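Side-chain contacts in glutathione S-transferase (Agrobacterium tumefaciens, PDB 2YCD), which probably conjugates glutathione to electrophilic compounds, and may take part in herbicide detoxification in this soil bacterium: residues R34-R39 and P211-A216; A162-R167 and Y197-A202; R52-E57 and A62-Y67. One frame throughout, in Å; residues are numbered along the deposited sequence.

In the fold
The three contacts spread over both domains of a glutathione transferase subunit. Interaction 1 joins the two domains: helix 35-45 of the thioredoxin-like domain meets helix 211-225. Arg34, at the start of its first segment, touches the bound S-(p-nitrobenzyl)glutathione. Interaction 3 stays within the thioredoxin-like domain, with its centre about 21 Å from the centre of interaction 1. The His64 side chain is about 7 Å from the bound ligand. Interaction 2 belongs to the all-helical part. Its centre is about 22 Å from the centre of interaction 1 and about 39 Å from the centre of interaction 3, across the chain's centre.

Interaction 1. Residues R34-R39 and P211-A216; sequences RDMPVR and PAFKRA. With GTB (S-(p-nitrobenzyl)glutathione), chain B.
Ala216 and Met36 have the most surface buried here, and Arg39 completes the group. The Ala216 methyl lies against the start of helix 35-45, with Ala216 CB 3.7 Å from Arg39 CB. Met36 reaches past it to Phe213. CG of Met36 stands anti to the backbone N (chi1 -178°) and the chain bends at chi2, which carries CE over one face of the Phe213 ring. Met36 CE is 3.8 Å from the ring centroid, a CH-pi contact. Met36 CE is also 3.9 Å from Ala216 CB. Phe213 also meets Trp40 edge-to-face.

Arg39 NE donates to Asp35 OD2 at 2.9 Å in a salt bridge one turn back along the helix. The carboxylate oxygen lies in the guanidinium plane and uses its anti lone pair. Arg39 NH1 hydrogen-bonds Tyr49 OH, so the head is held at two points.

In the conformer described, Arg34 CD is 3.4 Å from O11 of the bound glutathione conjugate, and Arg34 NH1 forms a salt bridge with Glu123. The two short segment axes make an angle of 130°. This is the buried interface between the thioredoxin-like and helical domains of the glutathione transferase fold, beside the glutathione site.

Interaction 2. Residues A162-R167 and Y197-A202; sequences AWLGDR and YGNLLA
A helix end held by an asparagine joins Leu164 and Gly165 to Asn199 in the all-helical domain of the glutathione transferase fold. Helix 142-164 stops here, and helix 198-208 begins beside it. Gly165 leaves helical geometry with positive phi, and a type II' beta turn runs from Leu164 to Arg167. Arg167 N closes the turn on Leu164 O at 2.9 Å. On the other side Tyr197 takes the N-cap position of helix 198-208, and its hydroxyl hydrogen-bonds Asp158.

The Leu164 and Asn199 side chains run antiparallel alongside each other, with Leu164 CB 4.0 Å from Asn199 ND2. Next to this pair, the two leucines meet through methyls, Leu164 CD2 lying 4.1 Å from Leu200 CD2. Leu200 also packs on Leu160, so the apolar contact continues along helix 142-164.

The polar link is made by the amide of Asn199. Its CG sits between the backbone N and the carbonyl carbon (chi1 72°), which turns the amide toward the helix end. OD1 hydrogen-bonds the hydroxyl of Ser161, so both ends of the amide are engaged and its rotation is fixed. Asn199 ND2 donates to Gly165 O at 3.1 Å, nearly straight at 175°, in the carbonyl plane and on a lone pair.

Interaction 3. Residues R52-E57 and A62-Y67; sequences RRLSFE and ASHLAY
Strand 50-54, an edge strand of the sheet within this chain in the thioredoxin-like domain, is covered here by the loop that follows helix 56-59. Two side chains of the strand, Arg52 and Leu54, each meet a ring of segment 62-67. The strand itself is bonded to strand 18-22 through the backbones of Arg52 and Leu54.

Leu54 places one methyl over a face of the His64 imidazole. Leu54 CD1 is 3.6 Å from the ring centroid, a CH-pi contact offset toward the rim. The methyl sits closest to the NE2 side of the ring, with Leu54 CD1 and His64 NE2 3.3 Å apart. CG of His64 is anti to its backbone N (chi1 -175°), and this swings the imidazole toward the strand. At the far side of the ring ND1 hydrogen-bonds Met59 O. That bond ties the loop back to the end of the short helix and limits rotation of the ring.

In the conformer described, Arg52 bends at chi3 to bring its guanidinium over one face of Tyr67. Arg52 CZ lies 4.6 Å from the ring centroid, close to the ring normal. The group does not lie flat, for the two planes are 58° apart. NH2 leads, centred above the ring: Arg52 NH2 is 3.7 Å from Tyr67 CG and about equally far from the other ring carbons. Tyr67 also touches Ser75 and Glu77 of strand 75-78.

No hydrogen bond crosses between the two segments. The contact rests on methyl-imidazole packing at Leu54 and the cation-pi contact at Arg52, which probably partly stabilises the arginine's charge.

Interaction 1. Residues R34-R39 and P211-A216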
loop_
_atom_site.group_PDB
_atom_site.type_symbol
_atom_site.label_atom_id
_atom_site.label_comp_id
_atom_site.label_asym_id
_atom_site.label_seq_id
_atom_site.Cartn_x
_atom_site.Cartn_y
_atom_site.Cartn_z
ATOM N N ARG A 34 10.424 -4.796 8.057
ATOM C CA ARG A 34 9.001 -5.099 7.876
ATOM C C ARG A 34 8.533 -6.431 8.457
ATOM O O ARG A 34 7.346 -6.740 8.419
ATOM C CB ARG A 34 8.588 -4.955 6.407
ATOM C CG ARG A 34 8.671 -3.511 5.926
ATOM C CD ARG A 34 8.411 -3.432 4.435
ATOM N NE ARG A 34 8.607 -2.087 3.885
ATOM C CZ ARG A 34 7.638 -1.188 3.723
ATOM N NH1 ARG A 34 6.391 -1.475 4.079
ATOM N NH2 ARG A 34 7.917 0.000 3.202
ATOM N N ASP A 35 9.451 -7.206 9.029
ATOM C CA ASP A 35 9.031 -8.349 9.843
ATOM C C ASP A 35 8.385 -7.867 11.151
ATOM O O ASP A 35 7.576 -8.579 11.744
ATOM C CB ASP A 35 10.215 -9.275 10.163
ATOM C CG ASP A 35 11.324 -8.567 10.936
ATOM O OD1 ASP A 35 11.898 -7.591 10.403
ATOM O OD2 ASP A 35 11.630 -8.959 12.079
ATOM N N MET A 36 8.712 -6.660 11.601
ATOM C CA MET A 36 8.226 -6.210 12.900
ATOM C C MET A 36 6.686 -6.163 13.016
ATOM O O MET A 36 6.126 -6.670 13.994
ATOM C CB MET A 36 8.865 -4.879 13.283
ATOM C CG MET A 36 8.429 -4.387 14.641
ATOM S SD MET A 36 9.016 -5.425 16.025
ATOM C CE MET A 36 8.149 -4.567 17.322
ATOM N N PRO A 37 5.988 -5.564 12.031
ATOM C CA PRO A 37 4.519 -5.557 12.171
ATOM C C PRO A 37 3.935 -6.957 12.151
ATOM O O PRO A 37 2.933 -7.202 12.817
ATOM C CB PRO A 37 4.029 -4.734 10.957
ATOM C CG PRO A 37 5.249 -4.654 10.022
ATOM C CD PRO A 37 6.441 -4.667 10.952
ATOM N N VAL A 38 4.547 -7.879 11.405
ATOM C CA VAL A 38 4.088 -9.264 11.389
ATOM C C VAL A 38 4.288 -9.934 12.768
ATOM O O VAL A 38 3.378 -10.575 13.283
ATOM C CB VAL A 38 4.827 -10.053 10.284
ATOM C CG1 VAL A 38 4.464 -11.537 10.356
ATOM C CG2 VAL A 38 4.487 -9.472 8.898
ATOM N N ARG A 39 5.483 -9.807 13.343
ATOM C CA ARG A 39 5.764 -10.331 14.680
ATOM C C ARG A 39 4.782 -9.755 15.694
ATOM O O ARG A 39 4.268 -10.482 16.563
ATOM C CB ARG A 39 7.185 -9.965 15.099
ATOM C CG ARG A 39 8.308 -10.626 14.302
ATOM C CD ARG A 39 9.625 -10.079 14.847
ATOM N NE ARG A 39 10.852 -10.644 14.279
ATOM C CZ ARG A 39 11.451 -11.732 14.764
ATOM N NH1 ARG A 39 10.881 -12.456 15.728
ATOM N NH2 ARG A 39 12.599 -12.130 14.239
ATOM N N PRO A 211 2.305 -5.024 25.757
ATOM C CA PRO A 211 3.182 -6.185 25.974
ATOM C C PRO A 211 3.503 -6.978 24.710
ATOM O O PRO A 211 4.622 -7.498 24.591
ATOM C CB PRO A 211 2.390 -7.051 26.972
ATOM C CG PRO A 211 1.410 -6.108 27.598
ATOM C CD PRO A 211 1.103 -5.041 26.606
ATOM N N ALA A 212 2.554 -7.079 23.779
ATOM C CA ALA A 212 2.848 -7.786 22.523
ATOM C C ALA A 212 3.912 -7.064 21.704
ATOM O O ALA A 212 4.691 -7.715 21.010
ATOM C CB ALA A 212 1.573 -7.957 21.686
ATOM N N PHE A 213 3.922 -5.731 21.746
ATOM C CA PHE A 213 4.961 -4.992 21.044
ATOM C C PHE A 213 6.331 -5.360 21.630
ATOM O O PHE A 213 7.284 -5.623 20.885
ATOM C CB PHE A 213 4.765 -3.477 21.150
ATOM C CG PHE A 213 5.833 -2.685 20.424
ATOM C CD1 PHE A 213 7.066 -2.415 21.019
ATOM C CD2 PHE A 213 5.609 -2.250 19.124
ATOM C CE1 PHE A 213 8.051 -1.705 20.305
ATOM C CE2 PHE A 213 6.579 -1.541 18.429
ATOM C CZ PHE A 213 7.795 -1.263 19.022
ATOM N N LYS A 214 6.431 -5.401 22.958
ATOM C CA LYS A 214 7.695 -5.716 23.608
ATOM C C LYS A 214 8.134 -7.139 23.290
ATOM O O LYS A 214 9.325 -7.383 23.074
ATOM C CB LYS A 214 7.592 -5.514 25.124
ATOM C CG LYS A 214 8.855 -5.957 25.850
ATOM C CD LYS A 214 8.868 -5.530 27.305
ATOM C CE LYS A 214 10.118 -6.047 27.999
ATOM N NZ LYS A 214 11.340 -5.702 27.213
ATOM N N ARG A 215 7.194 -8.082 23.249
ATOM C CA ARG A 215 7.582 -9.455 22.906
ATOM C C ARG A 215 8.127 -9.528 21.481
ATOM O O ARG A 215 9.122 -10.195 21.208
ATOM C CB ARG A 215 6.428 -10.448 23.110
ATOM C CG ARG A 215 6.015 -10.656 24.579
ATOM C CD ARG A 215 5.020 -11.782 24.765
ATOM N NE ARG A 215 3.768 -11.609 24.033
ATOM C CZ ARG A 215 2.675 -11.021 24.516
ATOM N NH1 ARG A 215 2.658 -10.525 25.746
ATOM N NH2 ARG A 215 1.574 -10.939 23.770
ATOM N N ALA A 216 7.472 -8.845 20.554
ATOM C CA ALA A 216 7.966 -8.800 19.175
ATOM C C ALA A 216 9.314 -8.093 19.073
ATOM O O ALA A 216 10.206 -8.565 18.390
ATOM C CB ALA A 216 6.933 -8.140 18.267
HETATM N N1 GTB B . 5.903 -4.199 0.193
HETATM C CA1 GTB B . 6.804 -5.123 0.898
HETATM C C1 GTB B . 6.230 -5.480 2.245
HETATM O O11 GTB B . 5.638 -4.577 2.873
HETATM O O12 GTB B . 6.378 -6.645 2.687
HETATM C CB1 GTB B . 8.187 -4.462 1.009
HETATM C CG1 GTB B . 9.210 -5.425 1.606
HETATM C CD1 GTB B . 10.553 -4.757 1.831
HETATM O OE1 GTB B . 10.712 -3.580 1.508
HETATM N N2 GTB B . 11.495 -5.508 2.399
HETATM C CA2 GTB B . 12.833 -4.994 2.693
HETATM C C2 GTB B . 13.904 -5.879 2.134
HETATM O O2 GTB B . 13.788 -7.102 2.112
HETATM C CB2 GTB B . 13.051 -5.026 4.218
HETATM S SG2 GTB B . 12.030 -3.920 5.133
HETATM N N3 GTB B . 14.996 -5.256 1.684
HETATM C CA3 GTB B . 16.174 -5.931 1.166
HETATM C C3 GTB B . 16.366 -5.776 -0.315
HETATM O O31 GTB B . 15.601 -5.033 -0.959
HETATM O O32 GTB B . 17.308 -6.426 -0.823
HETATM C "C'" GTB B . 12.557 -2.291 4.694
HETATM C "C1'" GTB B . 13.553 -1.722 5.671
HETATM C "C2'" GTB B . 14.912 -1.846 5.430
HETATM C "C3'" GTB B . 15.827 -1.309 6.334
HETATM C "C4'" GTB B . 15.374 -0.646 7.472
HETATM N N41 GTB B . 16.299 -0.096 8.379
HETATM O O41 GTB B . 15.924 0.585 9.332
HETATM O O42 GTB B . 17.485 -0.292 8.196
HETATM C "C5'" GTB B . 14.012 -0.518 7.701
HETATM C "C6'" GTB B . 13.096 -1.050 6.798
#

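Interaction 2. Residues A162-R167 and Y197-A202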
loop_
_atom_site.group_PDB
_atom_site.type_symbol
_atom_site.label_atom_id
_atom_site.label_comp_id
_atom_site.label_asym_id
_atom_site.label_seq_id
_atom_site.Cartn_x
_atom_site.Cartn_y
_atom_site.Cartn_z
ATOM N N ALA A 162 -4.353 16.082 12.855
ATOM C CA ALA A 162 -5.639 16.755 12.994
ATOM C C ALA A 162 -6.747 15.726 13.030
ATOM O O ALA A 162 -7.707 15.828 13.803
ATOM C CB ALA A 162 -5.854 17.722 11.854
ATOM N N TRP A 163 -6.631 14.714 12.186
ATOM C CA TRP A 163 -7.665 13.720 12.160
ATOM C C TRP A 163 -7.691 12.887 13.461
ATOM O O TRP A 163 -8.766 12.595 14.007
ATOM C CB TRP A 163 -7.557 12.863 10.890
ATOM C CG TRP A 163 -8.679 11.920 10.830
ATOM C CD1 TRP A 163 -9.898 12.101 10.232
ATOM C CD2 TRP A 163 -8.724 10.651 11.470
ATOM N NE1 TRP A 163 -10.690 11.002 10.453
ATOM C CE2 TRP A 163 -9.992 10.102 11.220
ATOM C CE3 TRP A 163 -7.817 9.929 12.248
ATOM C CZ2 TRP A 163 -10.370 8.849 11.701
ATOM C CZ3 TRP A 163 -8.200 8.698 12.722
ATOM C CH2 TRP A 163 -9.454 8.167 12.445
ATOM N N LEU A 164 -6.517 12.513 13.974
ATOM C CA LEU A 164 -6.453 11.661 15.146
ATOM C C LEU A 164 -7.037 12.355 16.377
ATOM O O LEU A 164 -7.690 11.716 17.187
ATOM C CB LEU A 164 -5.011 11.193 15.417
ATOM C CG LEU A 164 -4.832 10.202 16.569
ATOM C CD1 LEU A 164 -5.367 8.806 16.194
ATOM C CD2 LEU A 164 -3.367 10.128 16.997
ATOM N N GLY A 165 -6.796 13.653 16.518
ATOM C CA GLY A 165 -7.302 14.364 17.693
ATOM C C GLY A 165 -6.912 13.669 18.991
ATOM O O GLY A 165 -5.725 13.404 19.212
ATOM N N ASP A 166 -7.906 13.371 19.833
ATOM C CA ASP A 166 -7.680 12.707 21.110
ATOM C C ASP A 166 -8.014 11.207 21.080
ATOM O O ASP A 166 -8.138 10.572 22.130
ATOM C CB ASP A 166 -8.507 13.402 22.210
ATOM C CG ASP A 166 -8.147 12.928 23.603
ATOM O OD1 ASP A 166 -6.953 12.954 23.950
ATOM O OD2 ASP A 166 -9.059 12.524 24.358
ATOM N N ARG A 167 -8.140 10.629 19.892
ATOM C CA ARG A 167 -8.436 9.198 19.795
ATOM C C ARG A 167 -7.286 8.378 20.377
ATOM O O ARG A 167 -6.113 8.703 20.142
ATOM C CB ARG A 167 -8.640 8.793 18.330
ATOM C CG ARG A 167 -9.857 9.411 17.629
ATOM C CD ARG A 167 -9.796 9.177 16.125
ATOM N NE ARG A 167 -10.908 9.809 15.417
ATOM C CZ ARG A 167 -11.923 9.146 14.871
ATOM N NH1 ARG A 167 -11.969 7.821 14.931
ATOM N NH2 ARG A 167 -12.891 9.809 14.253
ATOM N N TYR A 197 4.792 16.814 16.827
ATOM C CA TYR A 197 3.421 16.336 16.704
ATOM C C TYR A 197 3.038 15.544 17.951
ATOM O O TYR A 197 3.033 14.308 17.950
ATOM C CB TYR A 197 3.264 15.475 15.440
ATOM C CG TYR A 197 3.470 16.281 14.180
ATOM C CD1 TYR A 197 4.735 16.424 13.626
ATOM C CD2 TYR A 197 2.403 16.913 13.555
ATOM C CE1 TYR A 197 4.938 17.177 12.499
ATOM C CE2 TYR A 197 2.589 17.666 12.416
ATOM C CZ TYR A 197 3.854 17.799 11.891
ATOM O OH TYR A 197 4.033 18.548 10.760
ATOM N N GLY A 198 2.724 16.260 19.026
ATOM C CA GLY A 198 2.560 15.645 20.324
ATOM C C GLY A 198 1.617 14.456 20.326
ATOM O O GLY A 198 1.913 13.444 20.960
ATOM N N ASN A 199 0.476 14.565 19.643
ATOM C CA ASN A 199 -0.475 13.458 19.672
ATOM C C ASN A 199 0.015 12.239 18.876
ATOM O O ASN A 199 -0.256 11.116 19.260
ATOM C CB ASN A 199 -1.926 13.880 19.324
ATOM C CG ASN A 199 -2.126 14.226 17.856
ATOM O OD1 ASN A 199 -1.190 14.566 17.135
ATOM N ND2 ASN A 199 -3.372 14.193 17.431
ATOM N N LEU A 200 0.782 12.469 17.813
ATOM C CA LEU A 200 1.364 11.347 17.067
ATOM C C LEU A 200 2.460 10.644 17.853
ATOM O O LEU A 200 2.536 9.405 17.857
ATOM C CB LEU A 200 1.883 11.818 15.703
ATOM C CG LEU A 200 0.869 12.422 14.721
ATOM C CD1 LEU A 200 1.552 12.663 13.393
ATOM C CD2 LEU A 200 -0.357 11.550 14.542
ATOM N N LEU A 201 3.310 11.419 18.528
ATOM C CA LEU A 201 4.325 10.866 19.412
ATOM C C LEU A 201 3.690 10.013 20.508
ATOM O O LEU A 201 4.133 8.902 20.782
ATOM C CB LEU A 201 5.117 12.008 20.038
ATOM C CG LEU A 201 6.250 11.567 20.966
ATOM C CD1 LEU A 201 7.226 10.652 20.221
ATOM C CD2 LEU A 201 6.960 12.803 21.501
ATOM N N ALA A 202 2.649 10.539 21.143
ATOM C CA ALA A 202 1.965 9.826 22.216
ATOM C C ALA A 202 1.300 8.553 21.693
ATOM O O ALA A 202 1.268 7.528 22.383
ATOM C CB ALA A 202 0.933 10.744 22.899
#

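Interaction 3. Residues R52-E57 and A62-Y67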
loop_
_atom_site.group_PDB
_atom_site.type_symbol
_atom_site.label_atom_id
_atom_site.label_comp_id
_atom_site.label_asym_id
_atom_site.label_seq_id
_atom_site.Cartn_x
_atom_site.Cartn_y
_atom_site.Cartn_z
ATOM N N ARG A 52 12.955 -17.842 9.841
ATOM C CA ARG A 52 14.042 -18.316 9.012
ATOM C C ARG A 52 14.902 -17.110 8.659
ATOM O O ARG A 52 14.437 -16.188 7.985
ATOM C CB ARG A 52 13.491 -18.991 7.754
ATOM C CG ARG A 52 14.544 -19.562 6.839
ATOM C CD ARG A 52 13.976 -20.703 5.984
ATOM N NE ARG A 52 12.858 -20.274 5.148
ATOM C CZ ARG A 52 12.985 -19.860 3.892
ATOM N NH1 ARG A 52 14.185 -19.816 3.331
ATOM N NH2 ARG A 52 11.915 -19.491 3.195
ATOM N N ARG A 53 16.143 -17.107 9.142
ATOM C CA ARG A 53 17.044 -15.980 8.926
ATOM C C ARG A 53 17.750 -16.088 7.582
ATOM O O ARG A 53 18.312 -17.134 7.248
ATOM C CB ARG A 53 18.090 -15.939 10.041
ATOM C CG ARG A 53 17.532 -15.699 11.438
ATOM C CD ARG A 53 18.630 -15.858 12.500
ATOM N NE ARG A 53 19.225 -17.191 12.453
ATOM C CZ ARG A 53 20.412 -17.503 12.969
ATOM N NH1 ARG A 53 21.146 -16.578 13.580
ATOM N NH2 ARG A 53 20.866 -18.745 12.871
ATOM N N LEU A 54 17.727 -15.011 6.808
ATOM C CA LEU A 54 18.328 -15.011 5.483
ATOM C C LEU A 54 19.482 -14.034 5.414
ATOM O O LEU A 54 19.350 -12.873 5.799
ATOM C CB LEU A 54 17.300 -14.618 4.420
ATOM C CG LEU A 54 16.091 -15.551 4.302
ATOM C CD1 LEU A 54 15.187 -15.069 3.181
ATOM C CD2 LEU A 54 16.566 -16.975 4.046
ATOM N N SER A 55 20.613 -14.507 4.902
ATOM C CA SER A 55 21.718 -13.617 4.586
ATOM C C SER A 55 21.342 -12.792 3.364
ATOM O O SER A 55 20.436 -13.153 2.611
ATOM C CB SER A 55 22.992 -14.429 4.308
ATOM O OG SER A 55 22.876 -15.168 3.099
ATOM N N PHE A 56 22.030 -11.677 3.161
ATOM C CA PHE A 56 21.751 -10.835 2.002
ATOM C C PHE A 56 21.930 -11.614 0.706
ATOM O O PHE A 56 21.183 -11.427 -0.250
ATOM C CB PHE A 56 22.644 -9.589 2.008
ATOM C CG PHE A 56 22.414 -8.691 3.192
ATOM C CD1 PHE A 56 21.185 -8.086 3.388
ATOM C CD2 PHE A 56 23.421 -8.455 4.109
ATOM C CE1 PHE A 56 20.968 -7.261 4.473
ATOM C CE2 PHE A 56 23.208 -7.629 5.197
ATOM C CZ PHE A 56 21.977 -7.031 5.377
ATOM N N GLU A 57 22.911 -12.508 0.694
ATOM C CA GLU A 57 23.160 -13.355 -0.467
ATOM C C GLU A 57 22.036 -14.372 -0.678
ATOM O O GLU A 57 21.612 -14.613 -1.798
ATOM C CB GLU A 57 24.498 -14.082 -0.314
ATOM C CG GLU A 57 25.719 -13.170 -0.340
ATOM C CD GLU A 57 25.878 -12.319 0.918
ATOM O OE1 GLU A 57 25.443 -12.743 2.016
ATOM O OE2 GLU A 57 26.451 -11.215 0.800
ATOM N N ALA A 62 17.625 -17.810 -6.312
ATOM C CA ALA A 62 16.382 -18.177 -6.973
ATOM C C ALA A 62 15.417 -18.948 -6.065
ATOM O O ALA A 62 14.206 -18.925 -6.260
ATOM C CB ALA A 62 16.686 -18.969 -8.254
ATOM N N SER A 63 15.960 -19.627 -5.062
ATOM C CA SER A 63 15.137 -20.375 -4.121
ATOM C C SER A 63 14.249 -19.459 -3.274
ATOM O O SER A 63 13.132 -19.826 -2.924
ATOM C CB SER A 63 16.025 -21.219 -3.213
ATOM O OG SER A 63 17.139 -20.453 -2.783
ATOM N N HIS A 64 14.746 -18.273 -2.945
ATOM C CA HIS A 64 13.944 -17.359 -2.144
ATOM C C HIS A 64 12.760 -16.777 -2.925
ATOM O O HIS A 64 11.736 -16.426 -2.342
ATOM C CB HIS A 64 14.813 -16.252 -1.560
ATOM C CG HIS A 64 14.068 -15.359 -0.623
ATOM N ND1 HIS A 64 14.149 -13.988 -0.679
ATOM C CD2 HIS A 64 13.219 -15.652 0.392
ATOM C CE1 HIS A 64 13.379 -13.469 0.264
ATOM N NE2 HIS A 64 12.804 -14.455 0.923
ATOM N N LEU A 65 12.894 -16.696 -4.242
ATOM C CA LEU A 65 11.824 -16.171 -5.090
ATOM C C LEU A 65 10.551 -17.008 -5.025
ATOM O O LEU A 65 9.465 -16.503 -5.320
ATOM C CB LEU A 65 12.305 -16.024 -6.538
ATOM C CG LEU A 65 13.476 -15.050 -6.686
ATOM C CD1 LEU A 65 14.024 -15.047 -8.107
ATOM C CD2 LEU A 65 13.060 -13.637 -6.274
ATOM N N ALA A 66 10.660 -18.279 -4.643
ATOM C CA ALA A 66 9.477 -19.115 -4.455
ATOM C C ALA A 66 8.651 -18.679 -3.249
ATOM O O ALA A 66 7.532 -19.159 -3.045
ATOM C CB ALA A 66 9.872 -20.589 -4.308
ATOM N N TYR A 67 9.213 -17.786 -2.440
ATOM C CA TYR A 67 8.536 -17.309 -1.232
ATOM C C TYR A 67 8.174 -15.838 -1.343
ATOM O O TYR A 67 7.120 -15.402 -0.863
ATOM C CB TYR A 67 9.433 -17.532 -0.016
ATOM C CG TYR A 67 9.711 -18.995 0.215
ATOM C CD1 TYR A 67 10.795 -19.623 -0.386
ATOM C CD2 TYR A 67 8.864 -19.760 1.013
ATOM C CE1 TYR A 67 11.046 -20.971 -0.170
ATOM C CE2 TYR A 67 9.102 -21.103 1.226
ATOM C CZ TYR A 67 10.189 -21.704 0.628
ATOM O OH TYR A 67 10.422 -23.045 0.844
#